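Local coordinates for chemotaxis signal transduction protein (Thermoanaerobacter tengcongensis, PDB 2QDL) that probably acts as a scaffold in bacterial chemotaxis, coupling membrane chemoreceptors to the histidine kinase CheA, at residues A[22-27]-A[70-75]; A[52-57]-A[81-86]; A[126-131]-A[135-140]. One frame throughout, in Å; residues are numbered along the deposited sequence.

Contact 1: residues A[22-27]-A[70-75]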
ATOM      1  N   GLU A  22      -7.781   2.565 -10.697  1.00 20.99           N
ATOM      2  CA  GLU A  22      -6.541   3.340 -10.538  1.00 19.54           C
ATOM      3  C   GLU A  22      -5.329   2.472 -10.140  1.00 18.30           C
ATOM      4  O   GLU A  22      -5.492   1.404  -9.524  1.00 18.32           O
ATOM      5  CB  GLU A  22      -6.743   4.499  -9.547  1.00 19.62           C
ATOM      6  CG  GLU A  22      -7.898   5.448  -9.879  1.00 21.19           C
ATOM      7  CD  GLU A  22      -8.222   6.405  -8.735  1.00 25.93           C
ATOM      8  OE1 GLU A  22      -7.684   6.222  -7.610  1.00 23.25           O
ATOM      9  OE2 GLU A  22      -9.020   7.355  -8.959  1.00 28.84           O
ATOM     10  N   LEU A  23      -4.136   2.934 -10.501  1.00 16.25           N
ATOM     11  CA  LEU A  23      -2.892   2.181 -10.257  1.00 15.99           C
ATOM     12  C   LEU A  23      -2.104   2.819  -9.137  1.00 14.69           C
ATOM     13  O   LEU A  23      -1.970   4.044  -9.092  1.00 14.15           O
ATOM     14  CB  LEU A  23      -2.007   2.113 -11.515  1.00 15.92           C
ATOM     15  CG  LEU A  23      -2.646   1.342 -12.679  1.00 17.67           C
ATOM     16  CD1 LEU A  23      -1.734   1.402 -13.898  1.00 19.60           C
ATOM     17  CD2 LEU A  23      -2.978  -0.102 -12.320  1.00 18.97           C
ATOM     18  N   TYR A  24      -1.622   1.980  -8.225  1.00 12.56           N
ATOM     19  CA  TYR A  24      -0.832   2.430  -7.095  1.00 13.51           C
ATOM     20  C   TYR A  24       0.397   1.555  -7.022  1.00 12.88           C
ATOM     21  O   TYR A  24       0.380   0.421  -7.528  1.00 12.69           O
ATOM     22  CB  TYR A  24      -1.675   2.375  -5.795  1.00 13.87           C
ATOM     23  CG  TYR A  24      -2.773   3.413  -5.838  1.00 14.50           C
ATOM     24  CD1 TYR A  24      -3.986   3.148  -6.465  1.00 16.33           C
ATOM     25  CD2 TYR A  24      -2.565   4.683  -5.319  1.00 15.89           C
ATOM     26  CE1 TYR A  24      -4.978   4.110  -6.543  1.00 18.28           C
ATOM     27  CE2 TYR A  24      -3.564   5.653  -5.379  1.00 18.15           C
ATOM     28  CZ  TYR A  24      -4.752   5.357  -6.002  1.00 17.17           C
ATOM     29  OH  TYR A  24      -5.704   6.317  -6.085  1.00 19.35           O
ATOM     30  N   GLY A  25       1.457   2.061  -6.400  1.00 12.75           N
ATOM     31  CA  GLY A  25       2.636   1.229  -6.204  1.00 12.13           C
ATOM     32  C   GLY A  25       3.374   1.347  -4.884  1.00 11.83           C
ATOM     33  O   GLY A  25       3.265   2.350  -4.169  1.00 11.32           O
ATOM     34  N   LEU A  26       4.146   0.306  -4.589  1.00 11.08           N
ATOM     35  CA  LEU A  26       5.084   0.307  -3.475  1.00 12.24           C
ATOM     36  C   LEU A  26       6.405  -0.274  -3.955  1.00 11.72           C
ATOM     37  O   LEU A  26       6.418  -1.175  -4.810  1.00 11.21           O
ATOM     38  CB  LEU A  26       4.564  -0.539  -2.310  1.00 11.74           C
ATOM     39  CG  LEU A  26       3.433   0.052  -1.479  1.00 13.42           C
ATOM     40  CD1 LEU A  26       2.748  -1.025  -0.588  1.00 11.43           C
ATOM     41  CD2 LEU A  26       3.951   1.252  -0.641  1.00  7.64           C
ATOM     42  N   ASP A  27       7.501   0.232  -3.411  1.00 11.96           N
ATOM     43  CA  ASP A  27       8.800  -0.386  -3.619  1.00 12.28           C
ATOM     44  C   ASP A  27       8.700  -1.802  -3.065  1.00 11.95           C
ATOM     45  O   ASP A  27       8.185  -2.010  -1.978  1.00 11.09           O
ATOM     46  CB  ASP A  27       9.912   0.409  -2.912  1.00 12.55           C
ATOM     47  CG  ASP A  27      11.316   0.014  -3.384  1.00 14.72           C
ATOM     48  OD1 ASP A  27      11.686  -1.180  -3.344  1.00 14.93           O
ATOM     49  OD2 ASP A  27      12.052   0.910  -3.833  1.00 18.61           O
ATOM     50  N   PHE A  70      -8.627   6.318   1.393  1.00 10.98           N
ATOM     51  CA  PHE A  70      -8.405   7.352   0.379  1.00 10.98           C
ATOM     52  C   PHE A  70      -9.695   7.999  -0.179  1.00 11.14           C
ATOM     53  O   PHE A  70      -9.648   9.083  -0.717  1.00 11.53           O
ATOM     54  CB  PHE A  70      -7.574   6.787  -0.791  1.00 10.28           C
ATOM     55  CG  PHE A  70      -6.239   6.212  -0.396  1.00 10.61           C
ATOM     56  CD1 PHE A  70      -5.605   6.593   0.786  1.00  8.70           C
ATOM     57  CD2 PHE A  70      -5.610   5.281  -1.220  1.00 10.61           C
ATOM     58  CE1 PHE A  70      -4.394   6.069   1.123  1.00  9.34           C
ATOM     59  CE2 PHE A  70      -4.387   4.743  -0.868  1.00  9.97           C
ATOM     60  CZ  PHE A  70      -3.762   5.159   0.304  1.00  8.02           C
ATOM     61  N   GLY A  71     -10.827   7.305  -0.073  1.00 12.39           N
ATOM     62  CA  GLY A  71     -12.109   7.752  -0.640  1.00 12.39           C
ATOM     63  C   GLY A  71     -12.271   7.366  -2.098  1.00 12.82           C
ATOM     64  O   GLY A  71     -12.821   8.111  -2.886  1.00 13.59           O
ATOM     65  N   ILE A  72     -11.787   6.188  -2.449  1.00 13.31           N
ATOM     66  CA  ILE A  72     -11.893   5.655  -3.813  1.00 13.54           C
ATOM     67  C   ILE A  72     -13.194   4.868  -3.925  1.00 13.72           C
ATOM     68  O   ILE A  72     -13.670   4.301  -2.925  1.00 14.39           O
ATOM     69  CB  ILE A  72     -10.632   4.766  -4.184  1.00 13.26           C
ATOM     70  CG1 ILE A  72      -9.343   5.629  -4.148  1.00 13.31           C
ATOM     71  CG2 ILE A  72     -10.813   4.063  -5.558  1.00 12.84           C
ATOM     72  CD1 ILE A  72      -8.059   4.828  -4.242  1.00 14.79           C
ATOM     73  N   GLY A  73     -13.783   4.844  -5.120  1.00 12.92           N
ATOM     74  CA  GLY A  73     -14.962   4.024  -5.367  1.00 12.50           C
ATOM     75  C   GLY A  73     -14.765   2.589  -4.915  1.00 12.85           C
ATOM     76  O   GLY A  73     -13.696   1.986  -5.136  1.00 11.77           O
ATOM     77  N   LYS A  74     -15.806   2.021  -4.297  1.00 13.11           N
ATOM     78  CA  LYS A  74     -15.700   0.675  -3.716  1.00 13.18           C
ATOM     79  C   LYS A  74     -15.979  -0.400  -4.745  1.00 14.04           C
ATOM     80  O   LYS A  74     -16.900  -1.204  -4.580  1.00 12.82           O
ATOM     81  CB  LYS A  74     -16.614   0.526  -2.485  1.00 12.91           C
ATOM     82  CG  LYS A  74     -16.420   1.626  -1.402  1.00 12.14           C
ATOM     83  CD  LYS A  74     -14.940   1.836  -1.038  1.00 10.97           C
ATOM     84  CE  LYS A  74     -14.750   2.969  -0.034  1.00 11.33           C
ATOM     85  NZ  LYS A  74     -15.027   4.332  -0.569  1.00 11.66           N
ATOM     86  N   ARG A  75     -15.176  -0.410  -5.818  1.00 14.78           N
ATOM     87  CA  ARG A  75     -15.312  -1.431  -6.877  1.00 14.87           C
ATOM     88  C   ARG A  75     -13.945  -2.060  -7.127  1.00 13.91           C
ATOM     89  O   ARG A  75     -12.931  -1.449  -6.842  1.00 13.10           O
ATOM     90  CB  ARG A  75     -15.820  -0.810  -8.189  1.00 14.93           C
ATOM     91  CG  ARG A  75     -16.933   0.216  -7.998  1.00 17.72           C
ATOM     92  CD  ARG A  75     -17.338   0.901  -9.287  1.00 14.95           C
ATOM     93  NE  ARG A  75     -16.356   1.888  -9.724  1.00 16.48           N
ATOM     94  CZ  ARG A  75     -16.251   3.124  -9.234  1.00 16.65           C
ATOM     95  NH1 ARG A  75     -17.050   3.537  -8.268  1.00 15.15           N
ATOM     96  NH2 ARG A  75     -15.341   3.958  -9.721  1.00 17.35           N
TER

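Contact 2: residues A[52-57]-A[81-86]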
ATOM      1  N   GLY A  52     -10.261  -4.660   9.733  1.00 13.51           N
ATOM      2  CA  GLY A  52     -10.173  -5.630  10.795  1.00 12.43           C
ATOM      3  C   GLY A  52      -8.800  -6.192  10.982  1.00 12.49           C
ATOM      4  O   GLY A  52      -7.802  -5.529  10.729  1.00 13.04           O
ATOM      5  N   ILE A  53      -8.746  -7.432  11.426  1.00 12.09           N
ATOM      6  CA  ILE A  53      -7.482  -8.047  11.659  1.00 13.48           C
ATOM      7  C   ILE A  53      -7.389  -9.416  11.024  1.00 12.67           C
ATOM      8  O   ILE A  53      -8.394 -10.076  10.788  1.00 12.66           O
ATOM      9  CB  ILE A  53      -7.122  -8.077  13.193  1.00 14.59           C
ATOM     10  CG1 ILE A  53      -6.842  -6.667  13.704  1.00 14.93           C
ATOM     11  CG2 ILE A  53      -5.857  -8.856  13.424  1.00 18.26           C
ATOM     12  CD1 ILE A  53      -6.786  -6.579  15.207  1.00 26.50           C
ATOM     13  N   ILE A  54      -6.161  -9.814  10.726  1.00 12.32           N
ATOM     14  CA  ILE A  54      -5.859 -11.186  10.324  1.00 11.98           C
ATOM     15  C   ILE A  54      -4.884 -11.824  11.333  1.00 12.72           C
ATOM     16  O   ILE A  54      -4.091 -11.152  12.001  1.00 12.27           O
ATOM     17  CB  ILE A  54      -5.301 -11.288   8.867  1.00 11.93           C
ATOM     18  CG1 ILE A  54      -4.044 -10.412   8.687  1.00  9.09           C
ATOM     19  CG2 ILE A  54      -6.406 -10.957   7.843  1.00  9.25           C
ATOM     20  CD1 ILE A  54      -3.217 -10.785   7.467  1.00  6.89           C
ATOM     21  N   ASN A  55      -4.987 -13.136  11.451  1.00 13.38           N
ATOM     22  CA  ASN A  55      -4.080 -13.903  12.263  1.00 14.63           C
ATOM     23  C   ASN A  55      -3.095 -14.551  11.320  1.00 15.12           C
ATOM     24  O   ASN A  55      -3.437 -15.523  10.632  1.00 15.67           O
ATOM     25  CB  ASN A  55      -4.838 -14.975  13.052  1.00 14.74           C
ATOM     26  CG  ASN A  55      -3.905 -15.938  13.746  1.00 14.63           C
ATOM     27  OD1 ASN A  55      -2.722 -15.708  13.805  1.00 17.79           O
ATOM     28  ND2 ASN A  55      -4.444 -17.014  14.274  1.00 17.43           N
ATOM     29  N   LEU A  56      -1.895 -13.999  11.250  1.00 15.35           N
ATOM     30  CA  LEU A  56      -0.913 -14.518  10.302  1.00 16.18           C
ATOM     31  C   LEU A  56       0.205 -15.194  11.069  1.00 16.65           C
ATOM     32  O   LEU A  56       0.975 -14.522  11.721  1.00 16.37           O
ATOM     33  CB  LEU A  56      -0.374 -13.404   9.394  1.00 15.75           C
ATOM     34  CG  LEU A  56       0.653 -13.854   8.354  1.00 16.24           C
ATOM     35  CD1 LEU A  56       0.043 -14.886   7.407  1.00 17.08           C
ATOM     36  CD2 LEU A  56       1.221 -12.674   7.575  1.00 16.17           C
ATOM     37  N   ARG A  57       0.240 -16.528  11.025  1.00 18.11           N
ATOM     38  CA  ARG A  57       1.223 -17.340  11.768  1.00 19.70           C
ATOM     39  C   ARG A  57       1.306 -16.994  13.264  1.00 19.44           C
ATOM     40  O   ARG A  57       2.398 -16.957  13.832  1.00 20.57           O
ATOM     41  CB  ARG A  57       2.620 -17.236  11.119  1.00 19.80           C
ATOM     42  CG  ARG A  57       2.691 -17.815   9.722  1.00 22.21           C
ATOM     43  CD  ARG A  57       4.151 -17.844   9.173  1.00 24.27           C
ATOM     44  NE  ARG A  57       4.545 -16.515   8.756  1.00 27.07           N
ATOM     45  CZ  ARG A  57       4.299 -15.969   7.559  1.00 25.32           C
ATOM     46  NH1 ARG A  57       3.682 -16.642   6.605  1.00 26.95           N
ATOM     47  NH2 ARG A  57       4.678 -14.730   7.327  1.00 23.61           N
ATOM     48  N   SER A  81      -8.038 -10.298  -5.321  1.00 14.45           N
ATOM     49  CA  SER A  81      -7.769  -9.435  -4.174  1.00 14.31           C
ATOM     50  C   SER A  81      -6.710 -10.070  -3.263  1.00 13.40           C
ATOM     51  O   SER A  81      -6.666 -11.291  -3.102  1.00 13.05           O
ATOM     52  CB  SER A  81      -9.050  -9.106  -3.385  1.00 14.01           C
ATOM     53  OG  SER A  81      -9.832  -8.161  -4.089  1.00 15.93           O
ATOM     54  N   ARG A  82      -5.869  -9.221  -2.683  1.00 12.98           N
ATOM     55  CA  ARG A  82      -4.818  -9.657  -1.771  1.00 11.84           C
ATOM     56  C   ARG A  82      -4.642  -8.711  -0.593  1.00 11.52           C
ATOM     57  O   ARG A  82      -5.198  -7.602  -0.552  1.00 10.20           O
ATOM     58  CB  ARG A  82      -3.478  -9.718  -2.522  1.00 12.40           C
ATOM     59  CG  ARG A  82      -3.434 -10.711  -3.661  1.00 11.56           C
ATOM     60  CD  ARG A  82      -3.377 -12.126  -3.109  1.00 11.71           C
ATOM     61  NE  ARG A  82      -3.138 -13.100  -4.167  1.00 15.46           N
ATOM     62  CZ  ARG A  82      -4.077 -13.692  -4.894  1.00 16.92           C
ATOM     63  NH1 ARG A  82      -5.365 -13.411  -4.710  1.00 18.27           N
ATOM     64  NH2 ARG A  82      -3.717 -14.561  -5.828  1.00 19.11           N
ATOM     65  N   ILE A  83      -3.826  -9.161   0.352  1.00 11.01           N
ATOM     66  CA  ILE A  83      -3.384  -8.335   1.444  1.00 11.27           C
ATOM     67  C   ILE A  83      -1.874  -8.251   1.412  1.00 10.26           C
ATOM     68  O   ILE A  83      -1.175  -9.235   1.675  1.00  8.75           O
ATOM     69  CB  ILE A  83      -3.839  -8.866   2.850  1.00 11.96           C
ATOM     70  CG1 ILE A  83      -5.375  -8.951   2.934  1.00 12.62           C
ATOM     71  CG2 ILE A  83      -3.233  -7.969   3.941  1.00 10.68           C
ATOM     72  CD1 ILE A  83      -5.910  -9.788   4.134  1.00  9.16           C
ATOM     73  N   ILE A  84      -1.392  -7.052   1.111  1.00  9.75           N
ATOM     74  CA  ILE A  84       0.048  -6.765   1.107  1.00 10.35           C
ATOM     75  C   ILE A  84       0.488  -6.459   2.520  1.00 11.30           C
ATOM     76  O   ILE A  84      -0.002  -5.499   3.147  1.00 11.89           O
ATOM     77  CB  ILE A  84       0.396  -5.568   0.207  1.00  8.89           C
ATOM     78  CG1 ILE A  84      -0.138  -5.812  -1.226  1.00  9.44           C
ATOM     79  CG2 ILE A  84       1.883  -5.307   0.224  1.00 11.48           C
ATOM     80  CD1 ILE A  84       0.102  -4.664  -2.167  1.00  6.11           C
ATOM     81  N   ILE A  85       1.406  -7.280   3.016  1.00 11.42           N
ATOM     82  CA  ILE A  85       1.975  -7.079   4.348  1.00 11.71           C
ATOM     83  C   ILE A  85       3.136  -6.112   4.265  1.00 11.67           C
ATOM     84  O   ILE A  85       4.111  -6.325   3.529  1.00 11.83           O
ATOM     85  CB  ILE A  85       2.401  -8.393   5.020  1.00 11.74           C
ATOM     86  CG1 ILE A  85       1.289  -9.453   4.930  1.00 11.41           C
ATOM     87  CG2 ILE A  85       2.934  -8.164   6.480  1.00 12.02           C
ATOM     88  CD1 ILE A  85      -0.031  -9.076   5.563  1.00  9.28           C
ATOM     89  N   VAL A  86       3.006  -5.026   5.012  1.00 11.09           N
ATOM     90  CA  VAL A  86       4.040  -4.005   5.091  1.00 11.26           C
ATOM     91  C   VAL A  86       4.450  -3.812   6.584  1.00 12.50           C
ATOM     92  O   VAL A  86       3.964  -4.509   7.478  1.00 11.51           O
ATOM     93  CB  VAL A  86       3.550  -2.655   4.433  1.00 11.48           C
ATOM     94  CG1 VAL A  86       3.098  -2.881   2.973  1.00  8.10           C
ATOM     95  CG2 VAL A  86       2.430  -2.010   5.262  1.00 10.13           C
TER

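Contact 3: residues A[126-131]-A[135-140]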
ATOM      1  N   GLU A 126       3.889   9.307  -1.610  1.00 13.85           N
ATOM      2  CA  GLU A 126       5.352   9.498  -1.556  1.00 13.72           C
ATOM      3  C   GLU A 126       5.833  10.259  -2.805  1.00 14.45           C
ATOM      4  O   GLU A 126       6.626  11.202  -2.725  1.00 13.76           O
ATOM      5  CB  GLU A 126       6.082   8.153  -1.445  1.00 13.53           C
ATOM      6  CG  GLU A 126       7.618   8.257  -1.628  1.00 16.86           C
ATOM      7  CD  GLU A 126       8.308   6.934  -1.444  1.00 19.37           C
ATOM      8  OE1 GLU A 126       8.077   6.277  -0.396  1.00 21.24           O
ATOM      9  OE2 GLU A 126       9.069   6.534  -2.355  1.00 18.42           O
ATOM     10  N   GLY A 127       5.354   9.832  -3.969  1.00 13.71           N
ATOM     11  CA  GLY A 127       5.755  10.456  -5.205  1.00 14.03           C
ATOM     12  C   GLY A 127       4.881   9.915  -6.308  1.00 15.14           C
ATOM     13  O   GLY A 127       4.059   9.024  -6.085  1.00 13.72           O
ATOM     14  N   ILE A 128       5.058  10.467  -7.500  1.00 16.05           N
ATOM     15  CA  ILE A 128       4.273  10.044  -8.642  1.00 18.66           C
ATOM     16  C   ILE A 128       5.219   9.562  -9.740  1.00 20.14           C
ATOM     17  O   ILE A 128       6.073  10.305 -10.200  1.00 18.88           O
ATOM     18  CB  ILE A 128       3.348  11.186  -9.188  1.00 18.40           C
ATOM     19  CG1 ILE A 128       2.674  11.958  -8.026  1.00 17.77           C
ATOM     20  CG2 ILE A 128       2.423  10.631 -10.300  1.00 18.26           C
ATOM     21  CD1 ILE A 128       1.198  12.216  -8.150  1.00 18.91           C
ATOM     22  N   ALA A 129       5.034   8.313 -10.124  1.00 22.91           N
ATOM     23  CA  ALA A 129       5.768   7.673 -11.192  1.00 27.31           C
ATOM     24  C   ALA A 129       4.858   7.569 -12.413  1.00 30.40           C
ATOM     25  O   ALA A 129       3.635   7.694 -12.325  1.00 30.65           O
ATOM     26  CB  ALA A 129       6.232   6.290 -10.735  1.00 26.15           C
ATOM     27  N   LYS A 130       5.443   7.361 -13.578  1.00 35.53           N
ATOM     28  CA  LYS A 130       4.619   7.313 -14.793  1.00 39.67           C
ATOM     29  C   LYS A 130       4.985   6.138 -15.708  1.00 42.26           C
ATOM     30  O   LYS A 130       6.104   6.064 -16.244  1.00 42.96           O
ATOM     31  CB  LYS A 130       4.643   8.671 -15.519  1.00 40.03           C
ATOM     32  CG  LYS A 130       4.223   9.891 -14.630  1.00 40.58           C
ATOM     33  CD  LYS A 130       3.695  11.046 -15.466  1.00 42.17           C
ATOM     34  CE  LYS A 130       4.573  11.259 -16.729  1.00 43.49           C
ATOM     35  NZ  LYS A 130       3.936  12.087 -17.812  1.00 42.65           N
ATOM     36  N   THR A 131       4.040   5.214 -15.868  1.00 44.93           N
ATOM     37  CA  THR A 131       4.322   3.943 -16.539  1.00 47.53           C
ATOM     38  C   THR A 131       3.319   3.625 -17.630  1.00 48.65           C
ATOM     39  O   THR A 131       2.120   3.866 -17.442  1.00 49.23           O
ATOM     40  CB  THR A 131       4.309   2.794 -15.524  1.00 48.13           C
ATOM     41  OG1 THR A 131       5.490   2.889 -14.707  1.00 49.66           O
ATOM     42  CG2 THR A 131       4.235   1.404 -16.231  1.00 47.89           C
ATOM     43  N   MET A 135      -0.409   6.892 -14.800  1.00 40.53           N
ATOM     44  CA  MET A 135       0.115   7.543 -13.598  1.00 37.60           C
ATOM     45  C   MET A 135       0.128   6.506 -12.487  1.00 34.35           C
ATOM     46  O   MET A 135      -0.865   5.779 -12.279  1.00 34.98           O
ATOM     47  CB  MET A 135      -0.743   8.751 -13.209  1.00 38.64           C
ATOM     48  CG  MET A 135      -0.569   9.207 -11.755  1.00 41.01           C
ATOM     49  SD  MET A 135      -1.557  10.636 -11.266  1.00 48.56           S
ATOM     50  CE  MET A 135      -0.718  11.994 -12.139  1.00 47.00           C
ATOM     51  N   ILE A 136       1.262   6.384 -11.808  1.00 29.82           N
ATOM     52  CA  ILE A 136       1.311   5.519 -10.647  1.00 25.20           C
ATOM     53  C   ILE A 136       1.727   6.321  -9.429  1.00 22.25           C
ATOM     54  O   ILE A 136       2.857   6.759  -9.329  1.00 21.60           O
ATOM     55  CB  ILE A 136       2.249   4.322 -10.815  1.00 25.51           C
ATOM     56  CG1 ILE A 136       2.055   3.664 -12.180  1.00 25.56           C
ATOM     57  CG2 ILE A 136       2.013   3.308  -9.668  1.00 23.69           C
ATOM     58  CD1 ILE A 136       2.958   2.486 -12.404  1.00 26.62           C
ATOM     59  N   ILE A 137       0.804   6.453  -8.489  1.00 19.30           N
ATOM     60  CA  ILE A 137       1.082   7.047  -7.201  1.00 16.47           C
ATOM     61  C   ILE A 137       1.735   6.021  -6.326  1.00 14.44           C
ATOM     62  O   ILE A 137       1.196   4.942  -6.117  1.00 14.67           O
ATOM     63  CB  ILE A 137      -0.201   7.591  -6.516  1.00 16.62           C
ATOM     64  CG1 ILE A 137      -0.600   8.902  -7.190  1.00 17.35           C
ATOM     65  CG2 ILE A 137       0.019   7.779  -5.010  1.00 13.77           C
ATOM     66  CD1 ILE A 137      -1.985   9.293  -6.974  1.00 18.73           C
ATOM     67  N   ILE A 138       2.922   6.371  -5.840  1.00 12.08           N
ATOM     68  CA  ILE A 138       3.626   5.582  -4.885  1.00 10.79           C
ATOM     69  C   ILE A 138       3.100   6.014  -3.522  1.00 11.62           C
ATOM     70  O   ILE A 138       3.197   7.206  -3.129  1.00 11.45           O
ATOM     71  CB  ILE A 138       5.175   5.753  -5.001  1.00 10.98           C
ATOM     72  CG1 ILE A 138       5.643   5.317  -6.393  1.00 10.18           C
ATOM     73  CG2 ILE A 138       5.859   4.926  -3.916  1.00  9.76           C
ATOM     74  CD1 ILE A 138       7.091   5.540  -6.613  1.00 16.82           C
ATOM     75  N   ILE A 139       2.539   5.054  -2.808  1.00 10.62           N
ATOM     76  CA  ILE A 139       1.897   5.323  -1.530  1.00 11.69           C
ATOM     77  C   ILE A 139       2.924   5.506  -0.415  1.00 11.84           C
ATOM     78  O   ILE A 139       3.927   4.792  -0.360  1.00 13.51           O
ATOM     79  CB  ILE A 139       0.897   4.188  -1.172  1.00 12.27           C
ATOM     80  CG1 ILE A 139      -0.339   4.279  -2.092  1.00 13.39           C
ATOM     81  CG2 ILE A 139       0.565   4.165   0.383  1.00 12.20           C
ATOM     82  CD1 ILE A 139      -1.202   3.015  -2.072  1.00 15.36           C
ATOM     83  N   LYS A 140       2.680   6.478   0.452  1.00 10.81           N
ATOM     84  CA  LYS A 140       3.482   6.677   1.650  1.00 10.23           C
ATOM     85  C   LYS A 140       2.773   5.960   2.767  1.00  9.93           C
ATOM     86  O   LYS A 140       1.591   6.214   3.033  1.00  8.32           O
ATOM     87  CB  LYS A 140       3.616   8.183   1.966  1.00 10.24           C
ATOM     88  CG  LYS A 140       4.285   8.520   3.282  1.00 13.15           C
ATOM     89  CD  LYS A 140       4.346  10.037   3.557  1.00 18.53           C
ATOM     90  CE  LYS A 140       5.404  10.728   2.679  1.00 24.84           C
ATOM     91  NZ  LYS A 140       5.506  12.245   2.872  1.00 28.41           N
TER
HETATM   92  O   HOH W   1       6.587   4.245  -0.073  1.00 13.23           O

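Contact 1: residues A[22-27]-A[70-75]
The Tyr-24 ring takes the tip of Ile-72 obliquely, at its phenol end. Ile-72 CD1 is 3.8 Å from Tyr-24 CZ. It comes nearer still to the hydroxyl, with 3.3 Å between Ile-72 CD1 and Tyr-24 OH. At the edge of the same ring, in its plane, lies Glu-22 OE1. The Phe-70 ring also receives Ile-72 CD1 at its edge and in plane, so this methyl lies near two aromatic rings. Phe-70 meets the ring of Phe-124 as well.

Tyr-24 and Ile-72 approach from opposite directions. With CG beside the backbone N (chi1 -68°), the Tyr-24 ring brings its phenol end to both Ile-72 CD1 and Glu-22 OE1. Ile-72 is stretched out to its tip (chi2 170°), which carries CD1 forward to the hydroxyl. Tyr-24 OH donates to Glu-22 OE1 over 2.5 Å and meets that oxygen nearly along its C-O axis. The two residues stand two apart on strand 22-27. Glu-22 also touches Ile-72 directly, OE1 being 3.7 Å from Ile-72 CD1.

Ile-72 follows helix 66-70 and Gly-71, the first residue to leave the helical angles, with positive phi. The backbone of Ile-72 is held in turn by Lys-74 NZ, which donates to Ile-72 O at 2.7 Å. Leu-19 touches both Tyr-24 and Ile-72, and so ties the contact to strand 12-19.

A phenylalanine in place of Tyr-24 would probably leave Glu-22 OE1 without the hydroxyl that holds it and its carboxylate freer to turn.

No hydrogen bond joins the two segments. The polar bond stays within the strand. Between the segments the contact is van der Waals packing of one methyl on the phenol end and the carboxylate. A salt bridge from Arg-75 to Glu-21 adds a polar tie close by.

Contact 2: residues A[52-57]-A[81-86]
Ile-54 meets both Ile-83 and Ile-85, using a different branch for each. At CB the side chain divides. CG2, beside the backbone N, meets Ile-83 CD1 tip to tip at 3.9 Å. CG1 takes the crowded position between the backbone N and the carbonyl carbon (chi1 56°). From there the chain runs on to CD1, which meets Ile-85 CD1 at 4.1 Å. The rotamer thus splits the two methyls between two partners on the facing strand.

Leu-56 extends the contact along its own strand. Its CD2 reaches Ile-85 CG1 at 4.2 Å, so Ile-85 is touched by both residues at different atoms. Every touching atom is carbon, and the two segments share no hydrogen bond. The backbones stay well apart, with strand axes 11.1 Å from each other at closest. They cross at 76°, far from the alignment of paired strands. The crossing of two strands that do not pair with each other, through aliphatic tips, is consistent with packing inside a beta-barrel.

Each strand has its bonded neighbours elsewhere. Strand 50-56 pairs with strand 59-65, whose Ile-61 packs on both Ile-54 and Leu-56. Strand 82-88 runs antiparallel to strands 33-36 and 91-106. Val-35 touches Ile-83, Glu-33 lies against both Leu-56 and Ile-85, and Lys-92 touches Ile-85.

Contact 3: residues A[126-131]-A[135-140]
Glu-126, Ile-138 and Ile-136 carry much of this hairpin interface. Glu-126 and Gly-127 both face Ile-138, which makes a classic beta bulge. Glu-126 N donates to Ile-138 O at 2.7 Å, and Ile-138 N donates to Gly-127 O at 2.9 Å. The Glu-126 side chain crosses that of Ile-138 at a slant, with OE2 3.9 Å from Ile-138 CG2. Glu-126 OE1 accepts a hydrogen bond from a water, which also donates to Ile-139 O. The water thus links the carboxylate to the end of the partner strand.

Ile-136 pairs with Ala-129 through two backbone bonds. The one from Ile-136 N to Ala-129 O is nearly straight, at 170°. Ile-136 is extended to its tip (chi2 180°), and CD1 presses on Thr-131 CB at 3.4 Å, a tight contact. Ala-129 CB lies on the same face of the sheet as Ile-136 and Ile-138. On the other face, Ile-128 CG2 meets Met-135 CG at 3.6 Å, while Ile-128 CD1 lies beside Ile-137 CG1.

Strand 134-139 also runs parallel to strand 22-27, where Gly-25 bonds to Ile-137 and Ile-139. Ile-104 of strand 91-106 touches Thr-131 and Ile-136, and Val-16 of strand 12-19 also packs on Ile-136. Ile-111 touches Ala-129 and Ile-138.

How the contacts relate
From the N terminus, strand 22-27 comes first, and contact 1 closes the long span from it to the loop after helix 66-70. Strand 50-56 lies within that span. Its partner, 81-86, lies beyond, so contacts 1 and 2 cross along the chain. Their centres are about 17 Å apart, but Leu-26 and Val-86 pack together. Contact 3 follows in series and closes a short hairpin. It adjoins contact 1 because strands 22-27 and 134-139 are sheet neighbours. Contacts 2 and 3 do not touch. Contact 1 joins strand to loop, contact 2 packs strand 50-56 on strand 82-88, and contact 3 pairs the last two strands of the mixed sheet, which all three reach.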